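Long-range contact in uncharacterized protein, DUF633, LMOf2365_1472 (Listeria monocytogenes str. 4b F2365, PDB 3GNL), which is uncharacterized but probably methylates an adenine of transfer RNA at N1: residues E5-A16 / D31-K41. Numbering follows the deposited sequence.
Sequences EEQLSKRLEKVA and DHAYLPCFAVK
L8 packs its two methyl groups against different residues of helix 34-41. CD1 lies over one face of the F38 ring in a CH-pi contact, 3.8 Å from the ring centroid and 20° off the normal. CD2 rests on Y34 CB, 3.6 Å away. A16 CB meets the same phenylalanine ring obliquely, at 3.7 Å from F38 CE2. F38 swings its CG anti to the backbone N (chi1 169°), and this turns one side of the ring to both L8 CD1 and A16 CB. L35 meets helix 10-16 with its CD1, which presses tightly on V15 CG1, at 3.5 Å, and the two side chains cross at about a right angle. The same methyl also touches the backbone carbonyl of L12.

The fold is a Rossmann-like methyltransferase domain. Strand 23-28 joins the two segments and is the middle one of the five parallel strands, in a sheet of order 3-2-1-4-5-7-6. Helix 34-41 follows it. Helix 10-16 precedes it and crosses helix 34-41 at -49°, with the axes 10.2 Å apart. The side chains of V15 and K14 also touch strand 154-163. S9 caps helix 10-16 by accepting from L12 N.

Charged pairs sit at both ends of segment 31-41. E5 OE2 and K41 NZ form a salt bridge with a weak hydrogen bond of 3.3 Å. S68 OG also hydrogen-bonds E5 OE2, and the S68 carbonyl weakly accepts from K41 NZ. At the start of segment 31-41, D31 OD2 lies at the edge of the R11 guanidinium, near its plane. The salt bridge is long, 3.8 Å from D31 OD2 to R11 NH2. R11 NH1 hydrogen-bonds Q124 OE1. The other carboxylate oxygen, D31 OD1, accepts from H32 ND1 at 2.9 Å, nearly in the imidazole plane.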
ATOM      1  N   GLU A   5      -1.657  17.535 -19.937  1.00 53.45           N
ATOM      2  CA  GLU A   5      -1.448  16.577 -18.807  1.00 53.27           C
ATOM      3  C   GLU A   5      -2.052  15.216 -19.153  1.00 51.21           C
ATOM      4  O   GLU A   5      -3.149  15.142 -19.713  1.00 52.21           O
ATOM      5  CB  GLU A   5      -2.098  17.110 -17.526  1.00 55.42           C
ATOM      6  CG  GLU A   5      -1.327  16.797 -16.234  1.00 57.68           C
ATOM      7  CD  GLU A   5      -0.321  17.892 -15.856  1.00 59.05           C
ATOM      8  OE1 GLU A   5       0.413  18.376 -16.755  1.00 59.68           O
ATOM      9  OE2 GLU A   5      -0.255  18.268 -14.656  1.00 59.72           O
ATOM     10  N   GLU A   6      -1.336  14.144 -18.822  1.00 47.55           N
ATOM     11  CA  GLU A   6      -1.864  12.792 -19.000  1.00 43.79           C
ATOM     12  C   GLU A   6      -2.810  12.418 -17.844  1.00 40.89           C
ATOM     13  O   GLU A   6      -2.644  12.870 -16.697  1.00 39.77           O
ATOM     14  CB  GLU A   6      -0.723  11.776 -19.082  1.00 44.61           C
ATOM     15  CG  GLU A   6       0.178  11.901 -20.292  1.00 46.64           C
ATOM     16  CD  GLU A   6       0.806  10.566 -20.638  1.00 48.36           C
ATOM     17  OE1 GLU A   6       1.924  10.271 -20.151  1.00 48.90           O
ATOM     18  OE2 GLU A   6       0.152   9.787 -21.366  1.00 49.98           O
ATOM     19  N   GLN A   7      -3.792  11.585 -18.152  1.00 36.26           N
ATOM     20  CA  GLN A   7      -4.687  11.021 -17.149  1.00 34.14           C
ATOM     21  C   GLN A   7      -3.914  10.008 -16.256  1.00 30.35           C
ATOM     22  O   GLN A   7      -3.048   9.283 -16.741  1.00 28.69           O
ATOM     23  CB  GLN A   7      -5.849  10.360 -17.901  1.00 36.19           C
ATOM     24  CG  GLN A   7      -6.761   9.428 -17.129  1.00 37.77           C
ATOM     25  CD  GLN A   7      -7.811   8.803 -18.039  1.00 40.10           C
ATOM     26  OE1 GLN A   7      -8.193   9.394 -19.048  1.00 41.61           O
ATOM     27  NE2 GLN A   7      -8.278   7.611 -17.687  1.00 40.91           N
ATOM     28  N   LEU A   8      -4.211   9.972 -14.955  1.00 29.52           N
ATOM     29  CA  LEU A   8      -3.559   8.982 -14.085  1.00 27.08           C
ATOM     30  C   LEU A   8      -4.044   7.578 -14.406  1.00 26.38           C
ATOM     31  O   LEU A   8      -5.180   7.390 -14.879  1.00 26.16           O
ATOM     32  CB  LEU A   8      -3.876   9.243 -12.609  1.00 26.63           C
ATOM     33  CG  LEU A   8      -3.290  10.479 -11.937  1.00 26.06           C
ATOM     34  CD1 LEU A   8      -3.694  10.534 -10.467  1.00 26.23           C
ATOM     35  CD2 LEU A   8      -1.782  10.554 -12.047  1.00 27.14           C
ATOM     36  N   SER A   9      -3.216   6.570 -14.102  1.00 23.64           N
ATOM     37  CA  SER A   9      -3.698   5.198 -14.086  1.00 23.56           C
ATOM     38  C   SER A   9      -4.841   5.053 -13.061  1.00 23.13           C
ATOM     39  O   SER A   9      -4.944   5.868 -12.131  1.00 24.03           O
ATOM     40  CB  SER A   9      -2.571   4.213 -13.717  1.00 22.32           C
ATOM     41  OG  SER A   9      -2.160   4.401 -12.373  1.00 24.33           O
ATOM     42  N   LYS A  10      -5.667   4.020 -13.217  1.00 24.40           N
ATOM     43  CA  LYS A  10      -6.759   3.790 -12.265  1.00 25.59           C
ATOM     44  C   LYS A  10      -6.192   3.560 -10.872  1.00 23.28           C
ATOM     45  O   LYS A  10      -6.776   3.962  -9.869  1.00 24.67           O
ATOM     46  CB  LYS A  10      -7.640   2.612 -12.694  1.00 27.03           C
ATOM     47  CG  LYS A  10      -8.385   2.888 -13.965  1.00 30.92           C
ATOM     48  CD  LYS A  10      -9.643   3.715 -13.679  1.00 35.29           C
ATOM     49  CE  LYS A  10     -10.608   3.670 -14.877  1.00 37.53           C
ATOM     50  NZ  LYS A  10     -10.187   4.690 -15.877  1.00 38.98           N
ATOM     51  N   ARG A  11      -5.050   2.891 -10.814  1.00 22.71           N
ATOM     52  CA  ARG A  11      -4.360   2.647  -9.538  1.00 20.71           C
ATOM     53  C   ARG A  11      -3.985   3.970  -8.864  1.00 20.54           C
ATOM     54  O   ARG A  11      -4.269   4.187  -7.660  1.00 20.04           O
ATOM     55  CB  ARG A  11      -3.117   1.769  -9.780  1.00 20.21           C
ATOM     56  CG  ARG A  11      -2.292   1.462  -8.536  1.00 20.92           C
ATOM     57  CD  ARG A  11      -1.062   0.658  -8.919  1.00 20.71           C
ATOM     58  NE  ARG A  11      -0.185   1.453  -9.772  1.00 22.15           N
ATOM     59  CZ  ARG A  11       0.868   2.155  -9.345  1.00 22.49           C
ATOM     60  NH1 ARG A  11       1.204   2.170  -8.060  1.00 21.80           N
ATOM     61  NH2 ARG A  11       1.577   2.884 -10.209  1.00 25.06           N
ATOM     62  N   LEU A  12      -3.301   4.838  -9.602  1.00 20.77           N
ATOM     63  CA  LEU A  12      -2.880   6.104  -9.005  1.00 19.72           C
ATOM     64  C   LEU A  12      -4.025   7.055  -8.780  1.00 19.95           C
ATOM     65  O   LEU A  12      -3.970   7.821  -7.828  1.00 21.01           O
ATOM     66  CB  LEU A  12      -1.737   6.761  -9.796  1.00 20.06           C
ATOM     67  CG  LEU A  12      -0.410   6.007  -9.686  1.00 21.79           C
ATOM     68  CD1 LEU A  12       0.561   6.678 -10.690  1.00 23.02           C
ATOM     69  CD2 LEU A  12       0.160   5.971  -8.271  1.00 24.59           C
ATOM     70  N   GLU A  13      -5.072   6.970  -9.597  1.00 21.89           N
ATOM     71  CA  GLU A  13      -6.264   7.773  -9.415  1.00 23.27           C
ATOM     72  C   GLU A  13      -6.928   7.367  -8.091  1.00 22.99           C
ATOM     73  O   GLU A  13      -7.353   8.240  -7.295  1.00 23.11           O
ATOM     74  CB  GLU A  13      -7.222   7.560 -10.575  1.00 26.70           C
ATOM     75  CG  GLU A  13      -8.524   8.377 -10.456  1.00 32.67           C
ATOM     76  CD  GLU A  13      -9.387   8.262 -11.692  1.00 37.95           C
ATOM     77  OE1 GLU A  13      -9.836   7.143 -12.020  1.00 40.66           O
ATOM     78  OE2 GLU A  13      -9.599   9.291 -12.364  1.00 41.98           O
ATOM     79  N   LYS A  14      -6.953   6.067  -7.821  1.00 20.62           N
ATOM     80  CA  LYS A  14      -7.568   5.615  -6.571  1.00 21.84           C
ATOM     81  C   LYS A  14      -6.769   6.090  -5.388  1.00 20.59           C
ATOM     82  O   LYS A  14      -7.325   6.545  -4.402  1.00 20.55           O
ATOM     83  CB  LYS A  14      -7.838   4.081  -6.568  1.00 21.42           C
ATOM     84  CG  LYS A  14      -8.684   3.616  -5.364  1.00 22.92           C
ATOM     85  CD  LYS A  14     -10.069   4.300  -5.414  1.00 24.72           C
ATOM     86  CE  LYS A  14     -11.063   3.620  -4.518  1.00 26.75           C
ATOM     87  NZ  LYS A  14     -12.364   4.369  -4.592  1.00 28.94           N
ATOM     88  N   VAL A  15      -5.427   5.988  -5.477  1.00 19.99           N
ATOM     89  CA  VAL A  15      -4.570   6.456  -4.419  1.00 18.70           C
ATOM     90  C   VAL A  15      -4.829   7.969  -4.144  1.00 18.09           C
ATOM     91  O   VAL A  15      -4.995   8.372  -2.982  1.00 21.18           O
ATOM     92  CB  VAL A  15      -3.076   6.173  -4.773  1.00 18.63           C
ATOM     93  CG1 VAL A  15      -2.176   6.897  -3.839  1.00 20.63           C
ATOM     94  CG2 VAL A  15      -2.783   4.659  -4.748  1.00 20.63           C
ATOM     95  N   ALA A  16      -4.834   8.760  -5.224  1.00 19.86           N
ATOM     96  CA  ALA A  16      -5.054  10.221  -5.174  1.00 21.29           C
ATOM     97  C   ALA A  16      -6.415  10.567  -4.600  1.00 23.37           C
ATOM     98  O   ALA A  16      -6.560  11.635  -3.994  1.00 22.21           O
ATOM     99  CB  ALA A  16      -4.895  10.814  -6.550  1.00 22.35           C
ATOM    100  N   ASP A  31       5.877   8.060  -8.845  1.00 19.70           N
ATOM    101  CA  ASP A  31       5.884   7.660 -10.231  1.00 19.13           C
ATOM    102  C   ASP A  31       5.852   8.909 -11.110  1.00 22.45           C
ATOM    103  O   ASP A  31       4.759   9.421 -11.371  1.00 20.81           O
ATOM    104  CB  ASP A  31       4.655   6.769 -10.474  1.00 23.72           C
ATOM    105  CG  ASP A  31       4.657   6.135 -11.842  1.00 26.57           C
ATOM    106  OD1 ASP A  31       5.512   6.494 -12.692  1.00 28.63           O
ATOM    107  OD2 ASP A  31       3.768   5.288 -12.079  1.00 28.02           O
ATOM    108  N   HIS A  32       7.015   9.407 -11.565  1.00 21.56           N
ATOM    109  CA  HIS A  32       7.099  10.633 -12.378  1.00 23.50           C
ATOM    110  C   HIS A  32       6.461  11.897 -11.777  1.00 21.97           C
ATOM    111  O   HIS A  32       6.282  12.889 -12.491  1.00 23.20           O
ATOM    112  CB  HIS A  32       6.562  10.419 -13.778  1.00 22.86           C
ATOM    113  CG  HIS A  32       7.347   9.431 -14.599  1.00 26.69           C
ATOM    114  ND1 HIS A  32       7.364   8.081 -14.324  1.00 26.82           N
ATOM    115  CD2 HIS A  32       8.109   9.602 -15.703  1.00 28.63           C
ATOM    116  CE1 HIS A  32       8.132   7.462 -15.213  1.00 29.72           C
ATOM    117  NE2 HIS A  32       8.580   8.361 -16.069  1.00 29.60           N
ATOM    118  N   ALA A  33       6.196  11.895 -10.464  1.00 18.54           N
ATOM    119  CA  ALA A  33       5.473  12.985  -9.817  1.00 20.22           C
ATOM    120  C   ALA A  33       4.086  13.166 -10.448  1.00 20.63           C
ATOM    121  O   ALA A  33       3.521  14.261 -10.281  1.00 17.94           O
ATOM    122  CB  ALA A  33       6.290  14.286  -9.898  1.00 20.95           C
ATOM    123  N   TYR A  34       3.552  12.163 -11.147  1.00 19.84           N
ATOM    124  CA  TYR A  34       2.224  12.310 -11.761  1.00 19.54           C
ATOM    125  C   TYR A  34       1.186  12.612 -10.685  1.00 19.37           C
ATOM    126  O   TYR A  34       0.344  13.542 -10.853  1.00 19.18           O
ATOM    127  CB  TYR A  34       1.765  11.039 -12.488  1.00 20.76           C
ATOM    128  CG  TYR A  34       2.513  10.655 -13.729  1.00 24.33           C
ATOM    129  CD1 TYR A  34       2.939  11.614 -14.634  1.00 25.42           C
ATOM    130  CD2 TYR A  34       2.766   9.317 -14.000  1.00 26.19           C
ATOM    131  CE1 TYR A  34       3.617  11.242 -15.810  1.00 27.10           C
ATOM    132  CE2 TYR A  34       3.466   8.935 -15.162  1.00 26.31           C
ATOM    133  CZ  TYR A  34       3.883   9.926 -16.039  1.00 27.21           C
ATOM    134  OH  TYR A  34       4.557   9.564 -17.175  1.00 29.32           O
ATOM    135  N   LEU A  35       1.209  11.828  -9.609  1.00 19.30           N
ATOM    136  CA  LEU A  35       0.224  12.013  -8.542  1.00 19.52           C
ATOM    137  C   LEU A  35       0.329  13.379  -7.846  1.00 19.15           C
ATOM    138  O   LEU A  35      -0.693  14.067  -7.715  1.00 18.29           O
ATOM    139  CB  LEU A  35       0.228  10.794  -7.600  1.00 20.43           C
ATOM    140  CG  LEU A  35      -0.680  10.874  -6.374  1.00 21.11           C
ATOM    141  CD1 LEU A  35      -1.125   9.463  -5.934  1.00 23.41           C
ATOM    142  CD2 LEU A  35      -0.101  11.630  -5.225  1.00 23.39           C
ATOM    143  N   PRO A  36       1.532  13.824  -7.453  1.00 18.66           N
ATOM    144  CA  PRO A  36       1.687  15.173  -6.886  1.00 19.42           C
ATOM    145  C   PRO A  36       1.204  16.233  -7.827  1.00 19.75           C
ATOM    146  O   PRO A  36       0.526  17.179  -7.393  1.00 20.21           O
ATOM    147  CB  PRO A  36       3.184  15.286  -6.681  1.00 19.93           C
ATOM    148  CG  PRO A  36       3.638  13.861  -6.433  1.00 21.59           C
ATOM    149  CD  PRO A  36       2.758  13.019  -7.321  1.00 18.09           C
ATOM    150  N   CYS A  37       1.491  16.111  -9.117  1.00 18.84           N
ATOM    151  CA  CYS A  37       1.035  17.146 -10.061  1.00 20.96           C
ATOM    152  C   CYS A  37      -0.479  17.147 -10.126  1.00 21.56           C
ATOM    153  O   CYS A  37      -1.080  18.217 -10.107  1.00 21.74           O
ATOM    154  CB  CYS A  37       1.640  16.962 -11.446  1.00 21.30           C
ATOM    155  SG  CYS A  37       3.469  17.353 -11.537  1.00 23.09           S
ATOM    156  N   PHE A  38      -1.075  15.965 -10.207  1.00 21.66           N
ATOM    157  CA  PHE A  38      -2.545  15.842 -10.311  1.00 21.12           C
ATOM    158  C   PHE A  38      -3.204  16.447  -9.061  1.00 23.57           C
ATOM    159  O   PHE A  38      -4.201  17.173  -9.196  1.00 25.43           O
ATOM    160  CB  PHE A  38      -2.895  14.380 -10.432  1.00 23.69           C
ATOM    161  CG  PHE A  38      -4.363  14.068 -10.297  1.00 25.58           C
ATOM    162  CD1 PHE A  38      -5.176  14.100 -11.419  1.00 27.45           C
ATOM    163  CD2 PHE A  38      -4.883  13.650  -9.086  1.00 25.65           C
ATOM    164  CE1 PHE A  38      -6.552  13.757 -11.331  1.00 28.76           C
ATOM    165  CE2 PHE A  38      -6.245  13.284  -8.989  1.00 26.64           C
ATOM    166  CZ  PHE A  38      -7.063  13.341 -10.117  1.00 28.21           C
ATOM    167  N   ALA A  39      -2.637  16.207  -7.888  1.00 21.44           N
ATOM    168  CA  ALA A  39      -3.261  16.610  -6.645  1.00 21.44           C
ATOM    169  C   ALA A  39      -3.068  18.102  -6.394  1.00 24.03           C
ATOM    170  O   ALA A  39      -3.947  18.782  -5.822  1.00 23.64           O
ATOM    171  CB  ALA A  39      -2.777  15.803  -5.514  1.00 21.22           C
ATOM    172  N   VAL A  40      -1.931  18.645  -6.810  1.00 22.69           N
ATOM    173  CA  VAL A  40      -1.737  20.094  -6.664  1.00 23.19           C
ATOM    174  C   VAL A  40      -2.661  20.823  -7.649  1.00 25.86           C
ATOM    175  O   VAL A  40      -3.338  21.802  -7.279  1.00 26.00           O
ATOM    176  CB  VAL A  40      -0.253  20.463  -6.859  1.00 22.41           C
ATOM    177  CG1 VAL A  40      -0.064  22.005  -7.041  1.00 23.44           C
ATOM    178  CG2 VAL A  40       0.538  19.979  -5.666  1.00 21.81           C
ATOM    179  N   LYS A  41      -2.729  20.326  -8.873  1.00 25.77           N
ATOM    180  CA  LYS A  41      -3.474  20.973  -9.947  1.00 30.11           C
ATOM    181  C   LYS A  41      -4.945  21.044  -9.608  1.00 30.23           C
ATOM    182  O   LYS A  41      -5.595  22.085  -9.800  1.00 30.64           O
ATOM    183  CB  LYS A  41      -3.298  20.224 -11.256  1.00 32.39           C
ATOM    184  CG  LYS A  41      -2.145  20.734 -12.087  1.00 37.17           C
ATOM    185  CD  LYS A  41      -2.577  21.887 -12.995  1.00 39.52           C
ATOM    186  CE  LYS A  41      -2.009  21.733 -14.420  1.00 40.33           C
ATOM    187  NZ  LYS A  41      -0.513  21.558 -14.472  1.00 39.75           N
TER